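Local coordinates for protein Ton_1535 (Thermococcus onnurineus, PDB 3ZPJ) that is of unknown function but folds as an all-helical alpha-solenoid whose regular course is broken by a left-handed helical turn, at residues A[169-177]-A[213-221]; A[75-86]-A[119-129]. All coordinates share one frame; numbering follows the deposited sequence.

Contacts 1 and 2 join successive parts of one alpha-solenoid in two different ways. Contact 2 comes first along the chain and is complete before contact 1 begins. It joins helices 70-86 and 110-126, which run nearly parallel with helix 90-104 between them in sequence. Contact 1 joins the turn between helices 151-170 and 174-190 to the start of helix 216-223, close to the centre of the chain. The contacts share no helix, and their centres lie about 18 Å apart, yet they touch: Thr-171 OG1 is 3.7 Å from Ile-126 CD1. They are thus neighbours in one continuous helical array, meeting through packing at Thr-171 and Leu-172.

Contact 1 of 2, residues A[169-177]-A[213-221]; sequences GDTLPSNEA and VGLPQIRAA
Arg-219 reaches from helix 216-223 into the turn at 170-173, its chain bent at chi3 (-42°) to bring the guanidinium among backbone carbonyls. Leu-172 O lies at the edge of that group and close to its plane, gripped by NH1 at 2.7 Å with an N-H...O angle of 161° and, more weakly, by NH2. A further weak bond joins Arg-219 NH2 to Gly-169 O, and another joins NH1 to Gly-214 O, also at the edge. The arginine ties the end of one helix to the approach to the next, a knob seated among Gly-169, Asp-170, Ser-174 and Ala-177.

Alongside, the Pro-216 ring leans on the turn with its CB 3.2 Å from Asp-170 O and its CG 3.5 Å from Thr-171 O. The water bridging Asp-170 O and Pro-216 O lies above one guanidinium face, toward its rim. Gly-214, at the centre of an inverse gamma turn, accepts Ser-174 N on its carbonyl O at 3.1 Å; a side chain here would run into Ser-174 OG. That hydroxyl rests 3.2 Å from Arg-219 CD while sharing its hydrogen between Val-210 O and Ala-207 O.

On helix 174-190, Tyr-181 OH bonds both Arg-219 NH2 and Asp-170 OD1, and Lys-203 of helix 194-209 makes a salt bridge with Asp-170. Helix 227-237 packs against Ile-218 and Ala-221, linking this junction onward along the solenoid.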
loop_
_atom_site.group_PDB
_atom_site.type_symbol
_atom_site.label_atom_id
_atom_site.label_comp_id
_atom_site.label_asym_id
_atom_site.label_seq_id
_atom_site.Cartn_x
_atom_site.Cartn_y
_atom_site.Cartn_z
ATOM N N GLY A 169 1.341 -2.954 4.406
ATOM C CA GLY A 169 1.617 -1.955 3.393
ATOM C C GLY A 169 1.190 -2.385 1.998
ATOM O O GLY A 169 0.480 -1.651 1.310
ATOM N N ASP A 170 1.606 -3.579 1.587
ATOM C CA ASP A 170 1.259 -4.100 0.275
ATOM C C ASP A 170 -0.250 -4.168 0.027
ATOM O O ASP A 170 -0.690 -4.176 -1.125
ATOM C CB ASP A 170 1.860 -5.492 0.063
ATOM C CG ASP A 170 3.360 -5.452 -0.164
ATOM O OD1 ASP A 170 3.904 -4.386 -0.543
ATOM O OD2 ASP A 170 3.994 -6.500 0.042
ATOM N N THR A 171 -1.048 -4.224 1.089
ATOM C CA THR A 171 -2.488 -4.366 0.886
ATOM C C THR A 171 -3.182 -3.025 0.901
ATOM O O THR A 171 -4.388 -2.968 0.719
ATOM C CB THR A 171 -3.176 -5.278 1.947
ATOM O OG1 THR A 171 -3.156 -4.631 3.223
ATOM C CG2 THR A 171 -2.469 -6.634 2.050
ATOM N N LEU A 172 -2.425 -1.955 1.148
ATOM C CA LEU A 172 -3.001 -0.618 1.290
ATOM C C LEU A 172 -2.722 0.280 0.099
ATOM O O LEU A 172 -1.771 0.055 -0.650
ATOM C CB LEU A 172 -2.459 0.053 2.550
ATOM C CG LEU A 172 -2.919 -0.606 3.846
ATOM C CD1 LEU A 172 -2.165 -0.028 5.040
ATOM C CD2 LEU A 172 -4.426 -0.464 4.031
ATOM N N PRO A 173 -3.558 1.305 -0.088
ATOM C CA PRO A 173 -3.197 2.319 -1.080
ATOM C C PRO A 173 -1.968 3.112 -0.611
ATOM O O PRO A 173 -1.688 3.165 0.603
ATOM C CB PRO A 173 -4.441 3.216 -1.129
ATOM C CG PRO A 173 -5.087 3.039 0.225
ATOM C CD PRO A 173 -4.856 1.584 0.552
ATOM N N SER A 174 -1.259 3.717 -1.565
ATOM C CA SER A 174 0.004 4.417 -1.309
ATOM C C SER A 174 -0.038 5.365 -0.111
ATOM O O SER A 174 0.878 5.355 0.709
ATOM C CB SER A 174 0.499 5.188 -2.555
ATOM O OG SER A 174 0.977 4.320 -3.581
ATOM N N ASN A 175 -1.079 6.186 0.008
ATOM C CA ASN A 175 -1.066 7.179 1.084
ATOM C C ASN A 175 -1.122 6.502 2.448
ATOM O O ASN A 175 -0.497 6.950 3.399
ATOM C CB ASN A 175 -2.186 8.210 0.939
ATOM C CG ASN A 175 -3.553 7.586 1.004
ATOM O OD1 ASN A 175 -3.759 6.466 0.548
ATOM N ND2 ASN A 175 -4.496 8.303 1.581
ATOM N N GLU A 176 -1.850 5.400 2.527
ATOM C CA GLU A 176 -1.943 4.676 3.780
ATOM C C GLU A 176 -0.760 3.740 3.966
ATOM O O GLU A 176 -0.319 3.522 5.086
ATOM C CB GLU A 176 -3.280 3.938 3.869
ATOM C CG GLU A 176 -4.476 4.894 3.918
ATOM C CD GLU A 176 -5.808 4.182 3.697
ATOM O OE1 GLU A 176 -5.804 2.944 3.470
ATOM O OE2 GLU A 176 -6.860 4.863 3.746
ATOM N N ALA A 177 -0.216 3.228 2.864
ATOM C CA ALA A 177 0.848 2.228 2.939
ATOM C C ALA A 177 2.182 2.781 3.427
ATOM O O ALA A 177 3.001 2.052 3.998
ATOM C CB ALA A 177 1.025 1.539 1.588
ATOM N N VAL A 213 -2.927 7.112 -8.023
ATOM C CA VAL A 213 -3.537 5.864 -8.463
ATOM C C VAL A 213 -2.847 4.640 -7.862
ATOM O O VAL A 213 -2.977 3.539 -8.384
ATOM C CB VAL A 213 -3.531 5.711 -9.999
ATOM C CG1 VAL A 213 -4.291 6.854 -10.671
ATOM C CG2 VAL A 213 -2.112 5.629 -10.506
ATOM N N GLY A 214 -2.137 4.818 -6.757
ATOM C CA GLY A 214 -1.431 3.704 -6.149
ATOM C C GLY A 214 -2.281 2.658 -5.439
ATOM O O GLY A 214 -2.069 2.373 -4.260
ATOM N N LEU A 215 -3.261 2.099 -6.139
ATOM C CA LEU A 215 -4.034 0.994 -5.598
ATOM C C LEU A 215 -3.106 -0.193 -5.407
ATOM O O LEU A 215 -2.198 -0.411 -6.205
ATOM C CB LEU A 215 -5.187 0.617 -6.523
ATOM C CG LEU A 215 -6.231 1.727 -6.662
ATOM C CD1 LEU A 215 -7.397 1.241 -7.505
ATOM C CD2 LEU A 215 -6.716 2.254 -5.302
ATOM N N PRO A 216 -3.339 -0.970 -4.343
ATOM C CA PRO A 216 -2.410 -2.056 -4.008
ATOM C C PRO A 216 -2.205 -3.036 -5.164
ATOM O O PRO A 216 -1.083 -3.497 -5.350
ATOM C CB PRO A 216 -3.048 -2.723 -2.774
ATOM C CG PRO A 216 -4.454 -2.206 -2.710
ATOM C CD PRO A 216 -4.474 -0.873 -3.408
ATOM N N GLN A 217 -3.235 -3.297 -5.964
ATOM C CA GLN A 217 -3.104 -4.248 -7.078
ATOM C C GLN A 217 -2.325 -3.636 -8.254
ATOM O O GLN A 217 -1.725 -4.349 -9.067
ATOM C CB GLN A 217 -4.478 -4.751 -7.540
ATOM C CG GLN A 217 -5.386 -3.673 -8.112
ATOM C CD GLN A 217 -6.320 -3.033 -7.079
ATOM O OE1 GLN A 217 -5.951 -2.792 -5.914
ATOM N NE2 GLN A 217 -7.542 -2.743 -7.517
ATOM N N ILE A 218 -2.343 -2.309 -8.325
ATOM C CA ILE A 218 -1.572 -1.565 -9.309
ATOM C C ILE A 218 -0.092 -1.574 -8.911
ATOM O O ILE A 218 0.770 -1.864 -9.735
ATOM C CB ILE A 218 -2.123 -0.106 -9.481
ATOM C CG1 ILE A 218 -3.389 -0.114 -10.342
ATOM C CG2 ILE A 218 -1.099 0.809 -10.113
ATOM C CD1 ILE A 218 -4.316 1.055 -10.073
ATOM N N ARG A 219 0.209 -1.266 -7.652
ATOM C CA ARG A 219 1.604 -1.283 -7.220
ATOM C C ARG A 219 2.173 -2.683 -7.376
ATOM O O ARG A 219 3.305 -2.836 -7.860
ATOM C CB ARG A 219 1.777 -0.749 -5.796
ATOM C CG ARG A 219 1.278 0.685 -5.627
ATOM C CD ARG A 219 1.971 1.381 -4.470
ATOM N NE ARG A 219 2.114 0.495 -3.317
ATOM C CZ ARG A 219 1.116 0.176 -2.498
ATOM N NH1 ARG A 219 -0.101 0.664 -2.729
ATOM N NH2 ARG A 219 1.328 -0.638 -1.456
ATOM N N ALA A 220 1.372 -3.695 -7.011
ATOM C CA ALA A 220 1.785 -5.097 -7.175
ATOM C C ALA A 220 2.105 -5.450 -8.634
ATOM O O ALA A 220 3.067 -6.158 -8.922
ATOM C CB ALA A 220 0.730 -6.054 -6.625
ATOM N N ALA A 221 1.297 -4.955 -9.561
ATOM C CA ALA A 221 1.553 -5.228 -10.965
ATOM C C ALA A 221 2.833 -4.533 -11.432
ATOM O O ALA A 221 3.638 -5.114 -12.168
ATOM C CB ALA A 221 0.364 -4.808 -11.821
HETATM O O HOH W 1 0.880 -3.855 -3.472
#

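Contact 2 of 2, residues A[75-86]-A[119-129]; sequences VAYSIIASTLAI and TLAYHLAIAGY
Ser-82 and His-123 meet near the C-terminal ends of two helices that run almost side by side, with axes 8.5 Å apart and only 8° between their directions. Ser-82 OG sits at the edge of the imidazole, 3.2 Å from His-123 ND1, in a hydrogen bond that either residue could donate. With chi1 at 63°, the hydroxyl is directed at the ring nitrogen. One face of the imidazole lies against the backbone where Ser-78 joins Ile-79, and Tyr-122 CD2 lies over the opposite face. Replacing His-123 by an alanine is likely to leave Ser-82 OG without this partner and a gap beside Ser-78 and Ile-79.

Small residues allow the closest packing one turn further on. The CA atoms of Ser-82 and Ala-127 are 4.6 Å apart, and Ala-85 CB presses on Ala-127 CB at 3.5 Å and on Tyr-129 OH at 3.4 Å. Gly-128, with its positive phi, forms a Schellman motif that turns the chain so that Tyr-129 comes back to Ala-85.

Away from the buried Ser-78 and Ser-82 the packing is looser. The side chains of Val-75 and Thr-119 cross at about a right angle, with Val-75 CG1 4.0 Å from Thr-119 CG2. Ile-86 CD1 comes to 3.8 Å of Ile-126 O but only to 4.4 Å of its CG2.

Behind helix 70-86, Ile-79 and Thr-83 pack on helix 29-45 and Ile-80 on helix 53-66. Phe-97 of the intervening helix 90-104 touches both Ala-81 and Leu-120, the stacking of near-parallel helices expected of an alpha-solenoid, and helix 130-146 takes up Ala-121 and Leu-124.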
loop_
_atom_site.group_PDB
_atom_site.type_symbol
_atom_site.label_atom_id
_atom_site.label_comp_id
_atom_site.label_asym_id
_atom_site.label_seq_id
_atom_site.Cartn_x
_atom_site.Cartn_y
_atom_site.Cartn_z
ATOM N N VAL A 75 -5.583 -14.736 17.906
ATOM C CA VAL A 75 -5.503 -14.796 16.453
ATOM C C VAL A 75 -6.875 -15.112 15.882
ATOM O O VAL A 75 -7.313 -14.483 14.924
ATOM C CB VAL A 75 -4.462 -15.818 15.957
ATOM C CG1 VAL A 75 -4.412 -15.811 14.443
ATOM C CG2 VAL A 75 -3.080 -15.473 16.508
ATOM N N ALA A 76 -7.572 -16.062 16.499
ATOM C CA ALA A 76 -8.892 -16.442 16.011
ATOM C C ALA A 76 -9.864 -15.253 16.022
ATOM O O ALA A 76 -10.545 -14.978 15.023
ATOM C CB ALA A 76 -9.445 -17.600 16.815
ATOM N N TYR A 77 -9.907 -14.552 17.149
ATOM C CA TYR A 77 -10.713 -13.345 17.281
ATOM C C TYR A 77 -10.324 -12.291 16.233
ATOM O O TYR A 77 -11.183 -11.566 15.723
ATOM C CB TYR A 77 -10.547 -12.756 18.679
ATOM C CG TYR A 77 -11.317 -13.461 19.773
ATOM C CD1 TYR A 77 -12.479 -14.173 19.496
ATOM C CD2 TYR A 77 -10.892 -13.391 21.092
ATOM C CE1 TYR A 77 -13.187 -14.803 20.505
ATOM C CE2 TYR A 77 -11.594 -14.019 22.113
ATOM C CZ TYR A 77 -12.739 -14.723 21.816
ATOM O OH TYR A 77 -13.433 -15.343 22.834
ATOM N N SER A 78 -9.035 -12.212 15.909
ATOM C CA SER A 78 -8.555 -11.266 14.892
ATOM C C SER A 78 -9.065 -11.629 13.519
ATOM O O SER A 78 -9.516 -10.763 12.765
ATOM C CB SER A 78 -7.033 -11.232 14.846
ATOM O OG SER A 78 -6.517 -10.679 16.029
ATOM N N ILE A 79 -8.976 -12.914 13.194
ATOM C CA ILE A 79 -9.502 -13.435 11.935
ATOM C C ILE A 79 -10.992 -13.121 11.788
ATOM O O ILE A 79 -11.438 -12.591 10.769
ATOM C CB ILE A 79 -9.227 -14.930 11.825
ATOM C CG1 ILE A 79 -7.711 -15.161 11.935
ATOM C CG2 ILE A 79 -9.792 -15.509 10.514
ATOM C CD1 ILE A 79 -7.275 -16.596 11.746
ATOM N N ILE A 80 -11.752 -13.404 12.833
ATOM C CA ILE A 80 -13.171 -13.093 12.847
ATOM C C ILE A 80 -13.398 -11.587 12.707
ATOM O O ILE A 80 -14.294 -11.141 11.986
ATOM C CB ILE A 80 -13.800 -13.617 14.150
ATOM C CG1 ILE A 80 -13.802 -15.154 14.125
ATOM C CG2 ILE A 80 -15.189 -13.027 14.358
ATOM C CD1 ILE A 80 -14.111 -15.805 15.453
ATOM N N ALA A 81 -12.560 -10.814 13.389
ATOM C CA ALA A 81 -12.687 -9.356 13.425
ATOM C C ALA A 81 -12.507 -8.693 12.065
ATOM O O ALA A 81 -13.279 -7.821 11.703
ATOM C CB ALA A 81 -11.706 -8.759 14.418
ATOM N N SER A 82 -11.476 -9.091 11.326
ATOM C CA SER A 82 -11.237 -8.474 10.025
ATOM C C SER A 82 -12.287 -8.883 8.990
ATOM O O SER A 82 -12.659 -8.067 8.154
ATOM C CB SER A 82 -9.800 -8.693 9.510
ATOM O OG SER A 82 -9.501 -10.055 9.300
ATOM N N THR A 83 -12.813 -10.105 9.074
ATOM C CA THR A 83 -13.844 -10.512 8.123
ATOM C C THR A 83 -15.172 -9.772 8.353
ATOM O O THR A 83 -15.882 -9.439 7.392
ATOM C CB THR A 83 -14.045 -12.056 8.062
ATOM O OG1 THR A 83 -14.839 -12.489 9.159
ATOM C CG2 THR A 83 -12.714 -12.771 8.110
ATOM N N LEU A 84 -15.502 -9.505 9.614
ATOM C CA LEU A 84 -16.676 -8.688 9.926
ATOM C C LEU A 84 -16.476 -7.296 9.374
ATOM O O LEU A 84 -17.396 -6.696 8.828
ATOM C CB LEU A 84 -16.905 -8.582 11.430
ATOM C CG LEU A 84 -17.307 -9.856 12.159
ATOM C CD1 LEU A 84 -17.350 -9.588 13.651
ATOM C CD2 LEU A 84 -18.654 -10.364 11.644
ATOM N N ALA A 85 -15.262 -6.787 9.529
ATOM C CA ALA A 85 -14.931 -5.445 9.072
ATOM C C ALA A 85 -15.001 -5.338 7.550
ATOM O O ALA A 85 -15.496 -4.344 7.020
ATOM C CB ALA A 85 -13.567 -5.034 9.582
ATOM N N ILE A 86 -14.495 -6.355 6.860
ATOM C CA ILE A 86 -14.710 -6.498 5.426
ATOM C C ILE A 86 -16.195 -6.280 5.109
ATOM O O ILE A 86 -16.542 -5.404 4.324
ATOM C CB ILE A 86 -14.306 -7.913 4.919
ATOM C CG1 ILE A 86 -12.838 -8.218 5.204
ATOM C CG2 ILE A 86 -14.563 -8.053 3.441
ATOM C CD1 ILE A 86 -11.874 -7.347 4.486
ATOM N N THR A 119 0.177 -9.682 14.499
ATOM C CA THR A 119 -0.789 -10.442 13.704
ATOM C C THR A 119 -2.120 -9.709 13.752
ATOM O O THR A 119 -2.795 -9.512 12.738
ATOM C CB THR A 119 -0.997 -11.886 14.274
ATOM O OG1 THR A 119 0.169 -12.675 14.037
ATOM C CG2 THR A 119 -2.188 -12.583 13.616
ATOM N N LEU A 120 -2.486 -9.315 14.957
ATOM C CA LEU A 120 -3.696 -8.559 15.196
ATOM C C LEU A 120 -3.609 -7.209 14.498
ATOM O O LEU A 120 -4.574 -6.753 13.894
ATOM C CB LEU A 120 -3.860 -8.396 16.697
ATOM C CG LEU A 120 -4.710 -7.351 17.413
ATOM C CD1 LEU A 120 -6.048 -7.117 16.774
ATOM C CD2 LEU A 120 -4.889 -7.849 18.859
ATOM N N ALA A 121 -2.448 -6.576 14.577
ATOM C CA ALA A 121 -2.229 -5.346 13.832
ATOM C C ALA A 121 -2.399 -5.597 12.331
ATOM O O ALA A 121 -2.950 -4.769 11.607
ATOM C CB ALA A 121 -0.849 -4.797 14.117
ATOM N N TYR A 122 -1.911 -6.739 11.857
ATOM C CA TYR A 122 -2.025 -7.040 10.440
ATOM C C TYR A 122 -3.492 -7.173 10.073
ATOM O O TYR A 122 -3.912 -6.668 9.018
ATOM C CB TYR A 122 -1.257 -8.307 10.069
ATOM C CG TYR A 122 -1.610 -8.842 8.702
ATOM C CD1 TYR A 122 -1.066 -8.276 7.558
ATOM C CD2 TYR A 122 -2.496 -9.905 8.550
ATOM C CE1 TYR A 122 -1.384 -8.746 6.306
ATOM C CE2 TYR A 122 -2.833 -10.372 7.295
ATOM C CZ TYR A 122 -2.260 -9.795 6.178
ATOM O OH TYR A 122 -2.569 -10.264 4.921
ATOM N N HIS A 123 -4.277 -7.814 10.954
ATOM C CA HIS A 123 -5.718 -7.941 10.703
ATOM C C HIS A 123 -6.455 -6.605 10.745
ATOM O O HIS A 123 -7.358 -6.360 9.934
ATOM C CB HIS A 123 -6.362 -9.016 11.572
ATOM C CG HIS A 123 -5.974 -10.395 11.154
ATOM N ND1 HIS A 123 -6.587 -11.052 10.108
ATOM C CD2 HIS A 123 -4.995 -11.220 11.592
ATOM C CE1 HIS A 123 -6.012 -12.228 9.935
ATOM N NE2 HIS A 123 -5.045 -12.356 10.821
ATOM N N LEU A 124 -6.027 -5.720 11.637
ATOM C CA LEU A 124 -6.582 -4.378 11.670
ATOM C C LEU A 124 -6.355 -3.660 10.334
ATOM O O LEU A 124 -7.207 -2.902 9.873
ATOM C CB LEU A 124 -5.960 -3.579 12.809
ATOM C CG LEU A 124 -6.555 -3.831 14.194
ATOM C CD1 LEU A 124 -5.628 -3.240 15.239
ATOM C CD2 LEU A 124 -7.968 -3.212 14.293
ATOM N N ALA A 125 -5.208 -3.902 9.714
ATOM C CA ALA A 125 -4.909 -3.270 8.422
ATOM C C ALA A 125 -5.750 -3.865 7.311
ATOM O O ALA A 125 -6.314 -3.131 6.510
ATOM C CB ALA A 125 -3.435 -3.374 8.081
ATOM N N ILE A 126 -5.829 -5.192 7.264
ATOM C CA ILE A 126 -6.714 -5.894 6.326
ATOM C C ILE A 126 -8.146 -5.382 6.462
ATOM O O ILE A 126 -8.867 -5.245 5.477
ATOM C CB ILE A 126 -6.720 -7.426 6.583
ATOM C CG1 ILE A 126 -5.364 -8.047 6.284
ATOM C CG2 ILE A 126 -7.767 -8.109 5.755
ATOM C CD1 ILE A 126 -4.643 -7.428 5.149
ATOM N N ALA A 127 -8.543 -5.081 7.694
ATOM C CA ALA A 127 -9.898 -4.608 8.010
ATOM C C ALA A 127 -10.181 -3.204 7.485
ATOM O O ALA A 127 -11.318 -2.741 7.518
ATOM C CB ALA A 127 -10.096 -4.629 9.513
ATOM N N GLY A 128 -9.144 -2.516 7.020
ATOM C CA GLY A 128 -9.302 -1.141 6.597
ATOM C C GLY A 128 -9.180 -0.136 7.731
ATOM O O GLY A 128 -9.774 0.931 7.678
ATOM N N TYR A 129 -8.396 -0.465 8.752
ATOM C CA TYR A 129 -8.203 0.427 9.896
ATOM C C TYR A 129 -6.722 0.721 10.058
ATOM O O TYR A 129 -6.097 0.292 11.023
ATOM C CB TYR A 129 -8.727 -0.216 11.181
ATOM C CG TYR A 129 -10.159 -0.691 11.120
ATOM C CD1 TYR A 129 -11.102 -0.011 10.373
ATOM C CD2 TYR A 129 -10.570 -1.814 11.830
ATOM C CE1 TYR A 129 -12.411 -0.428 10.327
ATOM C CE2 TYR A 129 -11.878 -2.239 11.792
ATOM C CZ TYR A 129 -12.799 -1.539 11.038
ATOM O OH TYR A 129 -14.114 -1.945 10.988
#